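Local coordinates for protein SusD homolog (Bacteroides thetaiotaomicron, PDB 4MRU) that probably binds mucin O-glycans at the cell surface, as a SusD-like outer-membrane lipoprotein of TPR-like helical fold that can also bind magnesium, at residues T63-K68 with W255-V260; P74-L79 with Y464-Y469. All blocks are in the same frame, centred on the assembly; numbering follows the deposited sequence.

Contact 1: residues T63-K68 with W255-V260; sequences TGWLEK and WKDYRV
The indole of W65 turns the edge of its six-membered ring to the hydroxyl of Y258, with a carboxylate oxygen of D257 approaching obliquely, while one of its faces receives the rim of W78 in an edge-to-face stack. In this SusD-like fold the contact joins the loop after strand 58-60 to strand 258-260, its antiparallel partner in a two-stranded sheet. It illustrates how a loop leaving one strand can fold back so that its tryptophan packs beside the partner strand. The Y258 oxygen lies in the indole plane, OH 3.9 Å from W65 CH2, and the side chains cross at about a right angle. The OD2 of D257 is 4.0 Å from W65 CH2, and the carboxylate is turned 74° from the indole. No hydrogen bond spans the two segments, so the indole packs against two oxygens, and the other carboxylate oxygen of D257 is claimed by a salt bridge to R62. W65 CB points toward the other segment, and CG anti to the carbonyl carbon (chi1 -62°) sets the six-membered ring against Y258; the side chain also meets M49 of helix 40-54 and E60. Replacing the indole by an alanine is likely to leave the rim of W78 without the face it rests on and the phenol end of Y258 less closely packed. Earlier in the chain, helix 248-254 gives way to the strand through K256, whose phi is positive. R259 then turns back on the strand: its NH1 donates to Y258 O over 2.8 Å, tilted 23° from the carbonyl plane.

Contact 2: residues P74-L79 with Y464-Y469; sequences PKTDWL and YPNEEY
The backbones come together where L79 CA lies 5.2 Å from P465 CA, and they diverge toward T76 and N466, whose CA atoms are 6.9 Å apart. A 3-10 turn at 76-78 thus meets the start of the segment that runs into helix 466-471, at the entrance to helix 81-100 of this TPR-like, SusD-type fold. At the wider end T76 CG2 touches N466 CB at 3.7 Å, a methyl against a methylene. The threonine methyl stands anti to its own backbone nitrogen, which projects it across the gap, and the two side chains meet obliquely. At the closer end P465 CB rests 3.8 Å from L79 O, and the proline ring also touches F83 and T84 of helix 81-100. L79 CD1 reaches the carbonyl of Y464, whose side chain points away and hands its hydroxyl to P127 O. Direct hydrogen bonds across the interface are absent, and water does that work. One water accepts from N466 N and donates to T76 O, each over 2.8 Å. The carboxylate of E467, brought round by a bend at chi2 (75°), takes the same water's other proton. With three partners, the water probably helps to set the spacing of turn and helix, and it sits 2.9 Å from E467 OE1.

Contacts 1 and 2 lie about 19 Å apart, centre to centre, and share one connection, the loop between strand 58-60 and helix 81-100. Along the chain the order is 63-68, 74-79, 255-260, 464-469, so the two pairings cross. The loop therefore meets two regions far along the chain: one end lies beside the strand 258-260 and the other beside helix 466-471 near the C-terminus. Its two halves also hold each other, through a probable hydrogen bond between E67 O and K75 N at 3.1 Å. Both contacts are structural packing away from the magnesium site at N373, and they connect sheet, loop and late helix within a largely helical protein.

Contact 1: residues T63-K68 with W255-V260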
loop_
_atom_site.group_PDB
_atom_site.type_symbol
_atom_site.label_atom_id
_atom_site.label_comp_id
_atom_site.label_asym_id
_atom_site.label_seq_id
_atom_site.Cartn_x
_atom_site.Cartn_y
_atom_site.Cartn_z
ATOM N N THR A 63 10.254 -4.162 22.797
ATOM C CA THR A 63 10.052 -3.072 23.788
ATOM C C THR A 63 11.306 -2.267 24.008
ATOM O O THR A 63 11.241 -1.129 24.496
ATOM C CB THR A 63 9.558 -3.621 25.138
ATOM O OG1 THR A 63 10.489 -4.609 25.637
ATOM C CG2 THR A 63 8.191 -4.238 24.944
ATOM N N GLY A 64 12.445 -2.821 23.626
ATOM C CA GLY A 64 13.694 -2.080 23.688
ATOM C C GLY A 64 13.853 -1.040 22.600
ATOM O O GLY A 64 14.721 -0.188 22.693
ATOM N N TRP A 65 13.024 -1.075 21.565
ATOM C CA TRP A 65 13.145 -0.095 20.483
ATOM C C TRP A 65 12.479 1.225 20.905
ATOM O O TRP A 65 11.250 1.280 21.062
ATOM C CB TRP A 65 12.514 -0.573 19.173
ATOM C CG TRP A 65 13.106 -1.821 18.529
ATOM C CD1 TRP A 65 14.226 -2.496 18.925
ATOM C CD2 TRP A 65 12.633 -2.487 17.362
ATOM N NE1 TRP A 65 14.451 -3.563 18.095
ATOM C CE2 TRP A 65 13.499 -3.574 17.120
ATOM C CE3 TRP A 65 11.548 -2.298 16.505
ATOM C CZ2 TRP A 65 13.323 -4.443 16.074
ATOM C CZ3 TRP A 65 11.373 -3.180 15.466
ATOM C CH2 TRP A 65 12.244 -4.251 15.274
ATOM N N LEU A 66 13.278 2.281 20.990
ATOM C CA LEU A 66 12.770 3.617 21.385
ATOM C C LEU A 66 12.750 4.672 20.276
ATOM O O LEU A 66 12.187 5.754 20.477
ATOM C CB LEU A 66 13.599 4.134 22.553
ATOM C CG LEU A 66 13.545 3.222 23.805
ATOM C CD1 LEU A 66 14.434 3.780 24.897
ATOM C CD2 LEU A 66 12.138 3.048 24.314
ATOM N N GLU A 67 13.362 4.356 19.129
ATOM C CA GLU A 67 13.300 5.170 17.919
ATOM C C GLU A 67 12.642 4.368 16.820
ATOM O O GLU A 67 13.314 3.706 16.017
ATOM C CB GLU A 67 14.697 5.613 17.501
ATOM C CG GLU A 67 15.423 6.383 18.584
ATOM C CD GLU A 67 16.829 6.774 18.134
ATOM O OE1 GLU A 67 16.980 7.775 17.395
ATOM O OE2 GLU A 67 17.783 6.092 18.519
ATOM N N LYS A 68 11.304 4.482 16.764
ATOM C CA LYS A 68 10.478 3.639 15.955
ATOM C C LYS A 68 9.648 4.415 14.945
ATOM O O LYS A 68 9.216 5.554 15.169
ATOM C CB LYS A 68 9.514 2.867 16.845
ATOM C CG LYS A 68 10.146 1.922 17.833
ATOM C CD LYS A 68 9.108 0.957 18.425
ATOM C CE LYS A 68 8.139 1.686 19.349
ATOM N NZ LYS A 68 7.199 0.749 20.023
ATOM N N TRP A 255 11.216 -14.432 13.534
ATOM C CA TRP A 255 11.733 -13.316 14.354
ATOM C C TRP A 255 10.714 -12.832 15.365
ATOM O O TRP A 255 11.084 -12.403 16.457
ATOM C CB TRP A 255 12.091 -12.132 13.494
ATOM C CG TRP A 255 13.060 -12.375 12.384
ATOM C CD1 TRP A 255 13.753 -13.517 12.098
ATOM C CD2 TRP A 255 13.432 -11.419 11.394
ATOM N NE1 TRP A 255 14.518 -13.334 10.966
ATOM C CE2 TRP A 255 14.356 -12.040 10.536
ATOM C CE3 TRP A 255 13.072 -10.088 11.156
ATOM C CZ2 TRP A 255 14.927 -11.372 9.470
ATOM C CZ3 TRP A 255 13.638 -9.431 10.090
ATOM C CH2 TRP A 255 14.530 -10.079 9.242
ATOM N N LYS A 256 9.447 -12.883 14.986
ATOM C CA LYS A 256 8.335 -12.455 15.834
ATOM C C LYS A 256 8.478 -10.981 16.286
ATOM O O LYS A 256 8.208 -10.667 17.443
ATOM C CB LYS A 256 8.188 -13.407 17.043
ATOM C CG LYS A 256 8.139 -14.887 16.623
ATOM C CD LYS A 256 7.922 -15.806 17.813
ATOM C CE LYS A 256 8.312 -17.218 17.451
ATOM N NZ LYS A 256 7.819 -18.188 18.467
ATOM N N ASP A 257 8.903 -10.117 15.358
ATOM C CA ASP A 257 9.125 -8.713 15.604
ATOM C C ASP A 257 7.845 -7.856 15.458
ATOM O O ASP A 257 7.851 -6.691 15.796
ATOM C CB ASP A 257 10.181 -8.153 14.654
ATOM C CG ASP A 257 11.606 -8.485 15.054
ATOM O OD1 ASP A 257 11.835 -9.079 16.126
ATOM O OD2 ASP A 257 12.502 -8.140 14.258
ATOM N N TYR A 258 6.768 -8.415 14.925
ATOM C CA TYR A 258 5.527 -7.674 14.674
ATOM C C TYR A 258 4.307 -8.485 15.052
ATOM O O TYR A 258 4.260 -9.717 14.853
ATOM C CB TYR A 258 5.404 -7.235 13.186
ATOM C CG TYR A 258 6.656 -6.545 12.751
ATOM C CD1 TYR A 258 6.866 -5.212 13.050
ATOM C CD2 TYR A 258 7.733 -7.281 12.211
ATOM C CE1 TYR A 258 8.088 -4.596 12.748
ATOM C CE2 TYR A 258 8.953 -6.655 11.929
ATOM C CZ TYR A 258 9.105 -5.329 12.210
ATOM O OH TYR A 258 10.309 -4.742 11.977
ATOM N N ARG A 259 3.286 -7.788 15.550
ATOM C CA ARG A 259 1.985 -8.396 15.726
ATOM C C ARG A 259 0.938 -7.443 15.168
ATOM O O ARG A 259 1.212 -6.296 14.832
ATOM C CB ARG A 259 1.707 -8.748 17.201
ATOM C CG ARG A 259 2.570 -9.849 17.807
ATOM C CD ARG A 259 2.161 -11.143 17.172
ATOM N NE ARG A 259 2.902 -12.363 17.519
ATOM C CZ ARG A 259 3.790 -12.981 16.734
ATOM N NH1 ARG A 259 4.229 -12.439 15.601
ATOM N NH2 ARG A 259 4.256 -14.156 17.104
ATOM N N VAL A 260 -0.270 -7.940 15.083
ATOM C CA VAL A 260 -1.348 -7.203 14.494
ATOM C C VAL A 260 -1.752 -6.015 15.361
ATOM O O VAL A 260 -1.799 -6.090 16.587
ATOM C CB VAL A 260 -2.562 -8.145 14.241
ATOM C CG1 VAL A 260 -3.709 -7.374 13.625
ATOM C CG2 VAL A 260 -2.153 -9.273 13.333
#

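Contact 2: residues P74-L79 with Y464-Y469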
loop_
_atom_site.group_PDB
_atom_site.type_symbol
_atom_site.label_atom_id
_atom_site.label_comp_id
_atom_site.label_asym_id
_atom_site.label_seq_id
_atom_site.Cartn_x
_atom_site.Cartn_y
_atom_site.Cartn_z
ATOM N N PRO A 74 11.607 7.223 13.776
ATOM C CA PRO A 74 12.470 6.120 13.393
ATOM C C PRO A 74 13.945 6.503 13.493
ATOM O O PRO A 74 14.328 7.611 13.132
ATOM C CB PRO A 74 12.088 5.860 11.940
ATOM C CG PRO A 74 11.474 7.122 11.433
ATOM C CD PRO A 74 10.820 7.734 12.647
ATOM N N LYS A 75 14.747 5.589 14.008
ATOM C CA LYS A 75 16.174 5.775 14.042
ATOM C C LYS A 75 16.669 6.167 12.651
ATOM O O LYS A 75 16.221 5.609 11.649
ATOM C CB LYS A 75 16.832 4.509 14.484
ATOM C CG LYS A 75 18.293 4.647 14.719
ATOM C CD LYS A 75 18.840 3.355 15.266
ATOM C CE LYS A 75 20.315 3.568 15.596
ATOM N NZ LYS A 75 20.930 2.268 15.902
ATOM N N THR A 76 17.569 7.136 12.608
ATOM C CA THR A 76 17.996 7.772 11.357
ATOM C C THR A 76 18.415 6.752 10.288
ATOM O O THR A 76 17.981 6.839 9.175
ATOM C CB THR A 76 19.178 8.709 11.605
ATOM O OG1 THR A 76 18.791 9.662 12.567
ATOM C CG2 THR A 76 19.588 9.437 10.326
ATOM N N ASP A 77 19.262 5.796 10.633
ATOM C CA ASP A 77 19.737 4.861 9.605
ATOM C C ASP A 77 18.663 3.804 9.236
ATOM O O ASP A 77 18.800 3.110 8.263
ATOM C CB ASP A 77 21.137 4.259 9.958
ATOM C CG ASP A 77 21.154 3.388 11.187
ATOM O OD1 ASP A 77 20.097 3.151 11.787
ATOM O OD2 ASP A 77 22.271 2.935 11.559
ATOM N N TRP A 78 17.563 3.734 9.975
ATOM C CA TRP A 78 16.432 2.925 9.570
ATOM C C TRP A 78 15.615 3.585 8.463
ATOM O O TRP A 78 14.706 2.955 7.872
ATOM C CB TRP A 78 15.537 2.666 10.762
ATOM C CG TRP A 78 16.117 1.800 11.802
ATOM C CD1 TRP A 78 17.389 1.391 11.920
ATOM C CD2 TRP A 78 15.402 1.238 12.907
ATOM N NE1 TRP A 78 17.537 0.601 13.036
ATOM C CE2 TRP A 78 16.323 0.462 13.648
ATOM C CE3 TRP A 78 14.070 1.292 13.325
ATOM C CZ2 TRP A 78 15.960 -0.244 14.805
ATOM C CZ3 TRP A 78 13.708 0.589 14.492
ATOM C CH2 TRP A 78 14.650 -0.181 15.202
ATOM N N LEU A 79 15.946 4.831 8.127
ATOM C CA LEU A 79 15.307 5.524 6.998
ATOM C C LEU A 79 15.931 5.221 5.625
ATOM O O LEU A 79 15.423 5.644 4.603
ATOM C CB LEU A 79 15.366 7.046 7.222
ATOM C CG LEU A 79 14.510 7.650 8.323
ATOM C CD1 LEU A 79 14.905 9.125 8.501
ATOM C CD2 LEU A 79 13.037 7.517 8.027
ATOM N N TYR A 464 13.648 12.137 4.109
ATOM C CA TYR A 464 14.744 11.640 3.268
ATOM C C TYR A 464 15.875 11.109 4.129
ATOM O O TYR A 464 16.034 11.543 5.236
ATOM C CB TYR A 464 15.272 12.725 2.360
ATOM C CG TYR A 464 14.232 13.204 1.339
ATOM C CD1 TYR A 464 13.671 12.330 0.421
ATOM C CD2 TYR A 464 13.866 14.526 1.271
ATOM C CE1 TYR A 464 12.769 12.773 -0.554
ATOM C CE2 TYR A 464 12.944 14.987 0.326
ATOM C CZ TYR A 464 12.418 14.126 -0.594
ATOM O OH TYR A 464 11.529 14.630 -1.526
ATOM N N PRO A 465 16.597 10.106 3.640
ATOM C CA PRO A 465 17.635 9.493 4.479
ATOM C C PRO A 465 18.832 10.409 4.635
ATOM O O PRO A 465 19.096 11.267 3.769
ATOM C CB PRO A 465 18.014 8.215 3.706
ATOM C CG PRO A 465 17.595 8.432 2.330
ATOM C CD PRO A 465 16.463 9.438 2.345
ATOM N N ASN A 466 19.604 10.189 5.695
ATOM C CA ASN A 466 20.737 11.037 5.969
ATOM C C ASN A 466 21.826 10.976 4.872
ATOM O O ASN A 466 22.578 11.931 4.692
ATOM C CB ASN A 466 21.378 10.699 7.318
ATOM C CG ASN A 466 22.267 11.840 7.830
ATOM O OD1 ASN A 466 21.789 12.934 8.106
ATOM N ND2 ASN A 466 23.532 11.581 7.953
ATOM N N GLU A 467 21.926 9.847 4.187
ATOM C CA GLU A 467 22.819 9.692 3.046
ATOM C C GLU A 467 22.574 10.799 1.999
ATOM O O GLU A 467 23.503 11.360 1.425
ATOM C CB GLU A 467 22.642 8.317 2.407
ATOM C CG GLU A 467 23.160 7.156 3.264
ATOM C CD GLU A 467 22.273 6.762 4.473
ATOM O OE1 GLU A 467 21.177 7.326 4.705
ATOM O OE2 GLU A 467 22.671 5.848 5.224
ATOM N N GLU A 468 21.321 11.131 1.771
ATOM C CA GLU A 468 21.028 12.177 0.820
ATOM C C GLU A 468 21.578 13.507 1.287
ATOM O O GLU A 468 22.131 14.288 0.472
ATOM C CB GLU A 468 19.536 12.247 0.573
ATOM C CG GLU A 468 19.054 11.063 -0.264
ATOM C CD GLU A 468 19.645 11.016 -1.658
ATOM O OE1 GLU A 468 19.329 11.921 -2.497
ATOM O OE2 GLU A 468 20.418 10.068 -1.930
ATOM N N TYR A 469 21.524 13.736 2.594
ATOM C CA TYR A 469 22.041 14.988 3.149
ATOM C C TYR A 469 23.557 15.032 3.004
ATOM O O TYR A 469 24.132 16.071 2.713
ATOM C CB TYR A 469 21.639 15.170 4.627
ATOM C CG TYR A 469 20.216 15.641 4.842
ATOM C CD1 TYR A 469 19.149 14.734 4.818
ATOM C CD2 TYR A 469 19.926 16.959 5.081
ATOM C CE1 TYR A 469 17.844 15.158 5.006
ATOM C CE2 TYR A 469 18.611 17.391 5.295
ATOM C CZ TYR A 469 17.575 16.490 5.224
ATOM O OH TYR A 469 16.255 16.877 5.434
HETATM O O HOH W 1 19.257 7.639 6.790
HETATM O O HOH W 2 21.793 3.213 6.997
#